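Putative diflavin flavoprotein A 3 (Synechocystis sp., PDB 6H0C) probably transfers electrons from NADH to oxygen, reducing it to water, this chain being its flavodiiron core of a metallo-beta-lactamase-like and a flavodoxin-like domain. Local coordinates at residues V16-T21 with H229-R234; E298-A303 with L329-A334. All coordinates share one frame; numbering follows the deposited sequence.

Interaction 1: V16-T21 with H229-R234; sequences VFRSRT and HGPLVR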
ATOM      1  N   VAL A  16       5.762 -15.710 -14.346  1.00 26.32           N
ATOM      2  CA  VAL A  16       4.789 -15.124 -13.421  1.00 25.92           C
ATOM      3  C   VAL A  16       3.773 -16.167 -12.933  1.00 26.53           C
ATOM      4  O   VAL A  16       3.336 -17.050 -13.680  1.00 28.08           O
ATOM      5  CB  VAL A  16       4.025 -13.939 -14.043  1.00 21.50           C
ATOM      6  CG1 VAL A  16       3.116 -14.417 -15.164  1.00 21.52           C
ATOM      7  CG2 VAL A  16       3.206 -13.236 -12.977  1.00 22.30           C
ATOM      8  N   PHE A  17       3.438 -16.074 -11.656  1.00 22.46           N
ATOM      9  CA  PHE A  17       2.377 -16.878 -11.062  1.00 25.43           C
ATOM     10  C   PHE A  17       1.293 -15.916 -10.616  1.00 25.60           C
ATOM     11  O   PHE A  17       1.463 -15.234  -9.603  1.00 26.86           O
ATOM     12  CB  PHE A  17       2.886 -17.693  -9.858  1.00 28.99           C
ATOM     13  CG  PHE A  17       3.867 -18.777 -10.209  1.00 28.66           C
ATOM     14  CD1 PHE A  17       3.487 -20.108 -10.167  1.00 29.86           C
ATOM     15  CD2 PHE A  17       5.172 -18.469 -10.568  1.00 27.59           C
ATOM     16  CE1 PHE A  17       4.388 -21.124 -10.491  1.00 30.63           C
ATOM     17  CE2 PHE A  17       6.078 -19.476 -10.894  1.00 28.17           C
ATOM     18  CZ  PHE A  17       5.680 -20.809 -10.854  1.00 26.78           C
ATOM     19  N   ARG A  18       0.196 -15.824 -11.361  1.00 25.70           N
ATOM     20  CA  ARG A  18      -0.873 -14.908 -10.971  1.00 26.33           C
ATOM     21  C   ARG A  18      -1.941 -15.652 -10.174  1.00 27.87           C
ATOM     22  O   ARG A  18      -2.701 -16.442 -10.731  1.00 30.00           O
ATOM     23  CB  ARG A  18      -1.502 -14.224 -12.197  1.00 22.80           C
ATOM     24  CG  ARG A  18      -0.487 -13.554 -13.124  1.00 27.22           C
ATOM     25  CD  ARG A  18      -1.100 -12.403 -13.903  1.00 30.20           C
ATOM     26  NE  ARG A  18      -2.305 -12.808 -14.622  1.00 28.75           N
ATOM     27  CZ  ARG A  18      -3.319 -11.993 -14.901  1.00 30.55           C
ATOM     28  NH1 ARG A  18      -4.381 -12.455 -15.554  1.00 28.09           N
ATOM     29  NH2 ARG A  18      -3.273 -10.715 -14.525  1.00 26.17           N
ATOM     30  N   SER A  19      -1.980 -15.412  -8.865  1.00 23.09           N
ATOM     31  CA  SER A  19      -3.080 -15.912  -8.042  1.00 27.35           C
ATOM     32  C   SER A  19      -4.310 -15.061  -8.328  1.00 32.19           C
ATOM     33  O   SER A  19      -4.324 -13.859  -8.040  1.00 31.08           O
ATOM     34  CB  SER A  19      -2.725 -15.874  -6.560  1.00 24.70           C
ATOM     35  OG  SER A  19      -1.607 -16.706  -6.298  1.00 25.22           O
ATOM     36  N   ARG A  20      -5.337 -15.676  -8.905  1.00 28.45           N
ATOM     37  CA  ARG A  20      -6.464 -14.907  -9.406  1.00 24.90           C
ATOM     38  C   ARG A  20      -7.723 -15.138  -8.587  1.00 32.47           C
ATOM     39  O   ARG A  20      -8.017 -16.267  -8.194  1.00 31.14           O
ATOM     40  CB  ARG A  20      -6.721 -15.249 -10.879  1.00 27.50           C
ATOM     41  CG  ARG A  20      -5.490 -15.123 -11.777  1.00 25.73           C
ATOM     42  CD  ARG A  20      -5.851 -15.262 -13.254  1.00 26.33           C
ATOM     43  NE  ARG A  20      -6.486 -16.545 -13.535  1.00 30.72           N
ATOM     44  CZ  ARG A  20      -7.246 -16.785 -14.597  1.00 34.60           C
ATOM     45  NH1 ARG A  20      -7.470 -15.821 -15.485  1.00 32.41           N
ATOM     46  NH2 ARG A  20      -7.788 -17.988 -14.772  1.00 32.66           N
ATOM     47  N   THR A  21      -8.453 -14.054  -8.322  1.00 32.27           N
ATOM     48  CA  THR A  21      -9.790 -14.148  -7.740  1.00 34.45           C
ATOM     49  C   THR A  21     -10.753 -13.280  -8.552  1.00 35.16           C
ATOM     50  O   THR A  21     -10.455 -12.124  -8.859  1.00 30.12           O
ATOM     51  CB  THR A  21      -9.813 -13.728  -6.239  1.00 33.31           C
ATOM     52  OG1 THR A  21     -11.131 -13.909  -5.714  1.00 40.83           O
ATOM     53  CG2 THR A  21      -9.398 -12.271  -6.043  1.00 26.92           C
ATOM     54  N   HIS A 229      -0.541  -6.413  -8.888  1.00 22.18           N
ATOM     55  CA  HIS A 229      -1.943  -6.684  -9.218  1.00 22.22           C
ATOM     56  C   HIS A 229      -2.274  -6.426 -10.678  1.00 26.20           C
ATOM     57  O   HIS A 229      -1.932  -5.368 -11.221  1.00 24.65           O
ATOM     58  CB  HIS A 229      -2.873  -5.829  -8.350  1.00 21.27           C
ATOM     59  CG  HIS A 229      -2.571  -5.905  -6.889  1.00 22.77           C
ATOM     60  ND1 HIS A 229      -2.790  -7.043  -6.144  1.00 21.48           N
ATOM     61  CD2 HIS A 229      -2.054  -4.989  -6.035  1.00 22.21           C
ATOM     62  CE1 HIS A 229      -2.425  -6.824  -4.894  1.00 22.74           C
ATOM     63  NE2 HIS A 229      -1.974  -5.586  -4.803  1.00 23.08           N
ATOM     64  N   GLY A 230      -2.953  -7.383 -11.303  1.00 20.38           N
ATOM     65  CA  GLY A 230      -3.459  -7.201 -12.652  1.00 21.37           C
ATOM     66  C   GLY A 230      -2.492  -7.694 -13.711  1.00 27.15           C
ATOM     67  O   GLY A 230      -1.548  -8.423 -13.407  1.00 25.95           O
ATOM     68  N   PRO A 231      -2.718  -7.296 -14.970  1.00 26.35           N
ATOM     69  CA  PRO A 231      -1.820  -7.716 -16.046  1.00 22.57           C
ATOM     70  C   PRO A 231      -0.451  -7.079 -15.907  1.00 25.79           C
ATOM     71  O   PRO A 231      -0.315  -6.033 -15.262  1.00 26.06           O
ATOM     72  CB  PRO A 231      -2.520  -7.206 -17.305  1.00 28.48           C
ATOM     73  CG  PRO A 231      -3.272  -6.007 -16.836  1.00 28.86           C
ATOM     74  CD  PRO A 231      -3.760  -6.372 -15.450  1.00 25.09           C
ATOM     75  N   LEU A 232       0.556  -7.703 -16.499  1.00 24.24           N
ATOM     76  CA  LEU A 232       1.849  -7.051 -16.616  1.00 27.96           C
ATOM     77  C   LEU A 232       1.696  -5.848 -17.543  1.00 25.71           C
ATOM     78  O   LEU A 232       0.848  -5.852 -18.439  1.00 26.69           O
ATOM     79  CB  LEU A 232       2.918  -8.025 -17.125  1.00 33.54           C
ATOM     80  CG  LEU A 232       3.447  -8.962 -16.033  1.00 39.09           C
ATOM     81  CD1 LEU A 232       2.439 -10.070 -15.734  1.00 39.81           C
ATOM     82  CD2 LEU A 232       4.795  -9.534 -16.403  1.00 35.82           C
ATOM     83  N   VAL A 233       2.500  -4.817 -17.308  1.00 22.11           N
ATOM     84  CA  VAL A 233       2.370  -3.571 -18.046  1.00 23.61           C
ATOM     85  C   VAL A 233       3.454  -3.487 -19.110  1.00 28.71           C
ATOM     86  O   VAL A 233       4.610  -3.158 -18.815  1.00 28.14           O
ATOM     87  CB  VAL A 233       2.457  -2.344 -17.102  1.00 26.18           C
ATOM     88  CG1 VAL A 233       2.101  -1.069 -17.859  1.00 23.83           C
ATOM     89  CG2 VAL A 233       1.547  -2.537 -15.889  1.00 24.27           C
ATOM     90  N   ARG A 234       3.085  -3.810 -20.346  1.00 29.12           N
ATOM     91  CA  ARG A 234       4.021  -3.703 -21.458  1.00 32.88           C
ATOM     92  C   ARG A 234       3.501  -2.745 -22.530  1.00 36.20           C
ATOM     93  O   ARG A 234       4.168  -1.777 -22.911  1.00 39.76           O
ATOM     94  CB  ARG A 234       4.294  -5.077 -22.070  1.00 35.48           C
ATOM     95  CG  ARG A 234       5.260  -5.021 -23.251  1.00 38.15           C
ATOM     96  CD  ARG A 234       5.810  -6.392 -23.571  1.00 42.15           C
ATOM     97  NE  ARG A 234       6.701  -6.870 -22.519  1.00 46.83           N
ATOM     98  CZ  ARG A 234       7.048  -8.145 -22.362  1.00 55.41           C
ATOM     99  NH1 ARG A 234       6.575  -9.066 -23.194  1.00 62.81           N
ATOM    100  NH2 ARG A 234       7.865  -8.502 -21.375  1.00 46.44           N
TER
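R18 reaches the loop 229-234 by way of two torsions: CG stands beside its own backbone N, opposite the carbonyl carbon (chi1 -52°), and the chain then bends at chi3 (-54°), bringing the guanidinium round to the carbonyl of G230. NH2 of R18 donates to O of G230 over 3.1 Å, but the N-H to O angle of 140° makes this a weak bond. The carbonyl oxygen lies near the plane of the guanidinium, at its edge. P231 N is also close, 3.5 Å from NH2 of R18, yet this tertiary amide nitrogen has no hydrogen and no available lone pair, so this is a contact and not a bond. The pair illustrates how a buried polar atom is often shared among partners: O of G230 is also met by ND2 of N40, and NH1 of R18 bonds to OE1 of Q6, its stronger hold.

Apolar packing continues the contact toward the start of the strand segment. L232 begins by pointing along the interface, but its CD1 branch turns inward and comes within 4.3 Å of CG2 of V16, and both side chains also rest on I10. Near the start of the loop, G230 adopts backbone angles characteristic of glycine. Just before it comes H229, which probably occupies the position of an iron-binding histidine of canonical flavodiiron proteins; here its NE2 is hydrogen-bonded to NZ of K172, consistent with the non-canonical residues of this core.

Strand 14-21 runs antiparallel between strands 4-11 and 37-45, and the side chain of R18 touches T38 and N40 of the latter. The loop, leaving strand 224-227 of the second sheet for helix 237-253, packs P231 against Y191, so that it lies between helix 189-202 and strand 14-21 of the first sheet.

Interaction 2: E298-A303 with L329-A334; sequences EEIKEA and LGITLA
Apolar packing between I300, K301 and I331 carries this contact, an example of neighbouring helices meeting through a few side chains near their point of closest approach. CG2 of I331 is the shared atom: it lies 3.8 Å from CG2 of I300 and equally 3.8 Å from CG of K301. In both isoleucines CG2 is set opposite the backbone N, which directs these methyls into the interface, while the two side chains cross at about a right angle. K301 contributes the aliphatic base of its chain, also crosswise to I331.

Polar interactions stay within each helix, and no hydrogen bond spans the gap. Extended beyond CG, K301 carries NZ to OE2 of E298, one turn earlier, in a salt bridge of 3.2 Å; the nitrogen approaches on the syn side, 25° out of the carboxylate plane. OG1 of T332 bonds back to the carbonyl oxygen of A328, although it also faces CG2 of I300 at 4.2 Å.

The segment axes come within 9.6 Å and cross at -36°, the helices running broadly in the same sense. Each is the connection of a beta-alpha-beta crossover in the parallel sheet of the flavodoxin-like fold: helix 297-306 links strand 286-291 to 309-313, and helix 323-335 links the latter to 341-348. I300 rests on I290, T332 on F310 and F312, while L329 and L333 turn to helix 353-364.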
ATOM      1  N   GLU A 298       9.187  15.734  11.638  1.00 30.38           N
ATOM      2  CA  GLU A 298       9.212  16.781  10.632  1.00 33.94           C
ATOM      3  C   GLU A 298       8.145  16.545   9.556  1.00 32.34           C
ATOM      4  O   GLU A 298       7.533  17.497   9.065  1.00 34.29           O
ATOM      5  CB  GLU A 298      10.606  16.888  10.019  1.00 36.78           C
ATOM      6  CG  GLU A 298      11.666  17.265  11.051  1.00 49.53           C
ATOM      7  CD  GLU A 298      11.319  18.542  11.811  1.00 60.88           C
ATOM      8  OE1 GLU A 298      10.937  19.538  11.157  1.00 70.78           O
ATOM      9  OE2 GLU A 298      11.417  18.552  13.060  1.00 56.33           O
ATOM     10  N   GLU A 299       7.907  15.285   9.206  1.00 29.27           N
ATOM     11  CA  GLU A 299       6.830  14.956   8.275  1.00 37.79           C
ATOM     12  C   GLU A 299       5.495  15.479   8.783  1.00 31.77           C
ATOM     13  O   GLU A 299       4.708  16.055   8.030  1.00 31.18           O
ATOM     14  CB  GLU A 299       6.704  13.449   8.067  1.00 44.62           C
ATOM     15  CG  GLU A 299       7.707  12.811   7.151  1.00 57.92           C
ATOM     16  CD  GLU A 299       7.405  11.338   6.976  1.00 68.29           C
ATOM     17  OE1 GLU A 299       6.251  11.018   6.604  1.00 71.11           O
ATOM     18  OE2 GLU A 299       8.302  10.505   7.236  1.00 68.35           O
ATOM     19  N   ILE A 300       5.235  15.249  10.065  1.00 27.59           N
ATOM     20  CA  ILE A 300       3.946  15.615  10.630  1.00 30.33           C
ATOM     21  C   ILE A 300       3.836  17.128  10.702  1.00 31.29           C
ATOM     22  O   ILE A 300       2.799  17.690  10.359  1.00 29.17           O
ATOM     23  CB  ILE A 300       3.729  14.986  12.016  1.00 26.75           C
ATOM     24  CG1 ILE A 300       3.652  13.462  11.880  1.00 24.92           C
ATOM     25  CG2 ILE A 300       2.450  15.512  12.634  1.00 24.06           C
ATOM     26  CD1 ILE A 300       3.721  12.730  13.185  1.00 29.15           C
ATOM     27  N   LYS A 301       4.913  17.789  11.120  1.00 30.73           N
ATOM     28  CA  LYS A 301       4.922  19.246  11.146  1.00 28.39           C
ATOM     29  C   LYS A 301       4.627  19.815   9.762  1.00 31.81           C
ATOM     30  O   LYS A 301       3.787  20.700   9.629  1.00 32.30           O
ATOM     31  CB  LYS A 301       6.260  19.782  11.643  1.00 28.60           C
ATOM     32  CG  LYS A 301       6.515  19.579  13.119  1.00 33.02           C
ATOM     33  CD  LYS A 301       7.914  20.063  13.487  1.00 33.18           C
ATOM     34  CE  LYS A 301       8.268  19.720  14.922  1.00 38.44           C
ATOM     35  NZ  LYS A 301       9.686  20.097  15.215  1.00 43.65           N
ATOM     36  N   GLU A 302       5.315  19.313   8.738  1.00 31.71           N
ATOM     37  CA  GLU A 302       5.154  19.846   7.380  1.00 39.67           C
ATOM     38  C   GLU A 302       3.738  19.629   6.859  1.00 33.53           C
ATOM     39  O   GLU A 302       3.165  20.498   6.206  1.00 32.69           O
ATOM     40  CB  GLU A 302       6.159  19.212   6.412  1.00 51.28           C
ATOM     41  CG  GLU A 302       7.625  19.448   6.765  1.00 75.32           C
ATOM     42  CD  GLU A 302       7.995  20.926   6.876  1.00 90.40           C
ATOM     43  OE1 GLU A 302       8.831  21.388   6.066  1.00 97.07           O
ATOM     44  OE2 GLU A 302       7.472  21.618   7.779  1.00 90.83           O
ATOM     45  N   ALA A 303       3.182  18.457   7.136  1.00 29.38           N
ATOM     46  CA  ALA A 303       1.828  18.164   6.705  1.00 30.28           C
ATOM     47  C   ALA A 303       0.857  19.146   7.358  1.00 33.67           C
ATOM     48  O   ALA A 303       0.046  19.768   6.672  1.00 33.63           O
ATOM     49  CB  ALA A 303       1.457  16.728   7.035  1.00 26.43           C
ATOM     50  N   LEU A 329      -0.318  13.435  18.262  1.00 22.36           N
ATOM     51  CA  LEU A 329      -1.285  14.363  18.848  1.00 24.70           C
ATOM     52  C   LEU A 329      -0.580  15.596  19.427  1.00 26.16           C
ATOM     53  O   LEU A 329      -1.031  16.727  19.231  1.00 26.22           O
ATOM     54  CB  LEU A 329      -2.113  13.661  19.932  1.00 23.92           C
ATOM     55  CG  LEU A 329      -2.940  14.544  20.871  1.00 25.34           C
ATOM     56  CD1 LEU A 329      -4.103  15.165  20.129  1.00 27.62           C
ATOM     57  CD2 LEU A 329      -3.432  13.751  22.080  1.00 24.84           C
ATOM     58  N   GLY A 330       0.526  15.373  20.136  1.00 23.77           N
ATOM     59  CA  GLY A 330       1.296  16.463  20.708  1.00 22.25           C
ATOM     60  C   GLY A 330       1.850  17.400  19.651  1.00 23.28           C
ATOM     61  O   GLY A 330       1.783  18.629  19.780  1.00 25.64           O
ATOM     62  N   ILE A 331       2.410  16.817  18.598  1.00 22.41           N
ATOM     63  CA  ILE A 331       2.976  17.610  17.514  1.00 22.28           C
ATOM     64  C   ILE A 331       1.872  18.384  16.812  1.00 24.63           C
ATOM     65  O   ILE A 331       2.051  19.546  16.452  1.00 27.20           O
ATOM     66  CB  ILE A 331       3.741  16.723  16.503  1.00 22.58           C
ATOM     67  CG1 ILE A 331       4.919  16.028  17.203  1.00 25.41           C
ATOM     68  CG2 ILE A 331       4.220  17.549  15.312  1.00 19.68           C
ATOM     69  CD1 ILE A 331       5.577  14.937  16.374  1.00 24.85           C
ATOM     70  N   THR A 332       0.720  17.746  16.635  1.00 23.95           N
ATOM     71  CA  THR A 332      -0.397  18.402  15.970  1.00 24.81           C
ATOM     72  C   THR A 332      -0.913  19.573  16.809  1.00 26.39           C
ATOM     73  O   THR A 332      -1.100  20.676  16.296  1.00 26.06           O
ATOM     74  CB  THR A 332      -1.535  17.408  15.683  1.00 23.10           C
ATOM     75  OG1 THR A 332      -1.057  16.390  14.793  1.00 24.36           O
ATOM     76  CG2 THR A 332      -2.724  18.118  15.034  1.00 25.12           C
ATOM     77  N   LEU A 333      -1.117  19.347  18.105  1.00 26.36           N
ATOM     78  CA  LEU A 333      -1.592  20.420  18.980  1.00 29.60           C
ATOM     79  C   LEU A 333      -0.576  21.557  19.066  1.00 28.64           C
ATOM     80  O   LEU A 333      -0.954  22.732  19.116  1.00 29.94           O
ATOM     81  CB  LEU A 333      -1.901  19.891  20.386  1.00 26.22           C
ATOM     82  CG  LEU A 333      -3.139  19.004  20.520  1.00 24.36           C
ATOM     83  CD1 LEU A 333      -3.245  18.453  21.925  1.00 26.77           C
ATOM     84  CD2 LEU A 333      -4.379  19.793  20.171  1.00 26.29           C
ATOM     85  N   ALA A 334       0.709  21.212  19.081  1.00 24.95           N
ATOM     86  CA  ALA A 334       1.757  22.228  19.179  1.00 27.94           C
ATOM     87  C   ALA A 334       1.864  23.063  17.911  1.00 29.04           C
ATOM     88  O   ALA A 334       2.422  24.151  17.937  1.00 35.19           O
ATOM     89  CB  ALA A 334       3.100  21.582  19.491  1.00 25.18           C
TER

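In the fold
The two interactions belong to the two domains of the flavodiiron core and do not touch: their centres lie 39 Å apart, on opposite sides of the chain's centre, and their nearest atoms about 22 Å apart. Along the chain they follow in series, with interaction 1 closed before interaction 2 opens. Interaction 1 gathers distant parts of the metallo-beta-lactamase-like domain, 208 residues apart, with H229, probably at the place of a diiron ligand in canonical relatives, at one end of its loop segment. Interaction 2 spans merely 26 residues and belongs to successive crossovers in the flavodoxin-like domain, the kind that binds FMN in this family. One contact is thus long-range and the other local, each within its own domain.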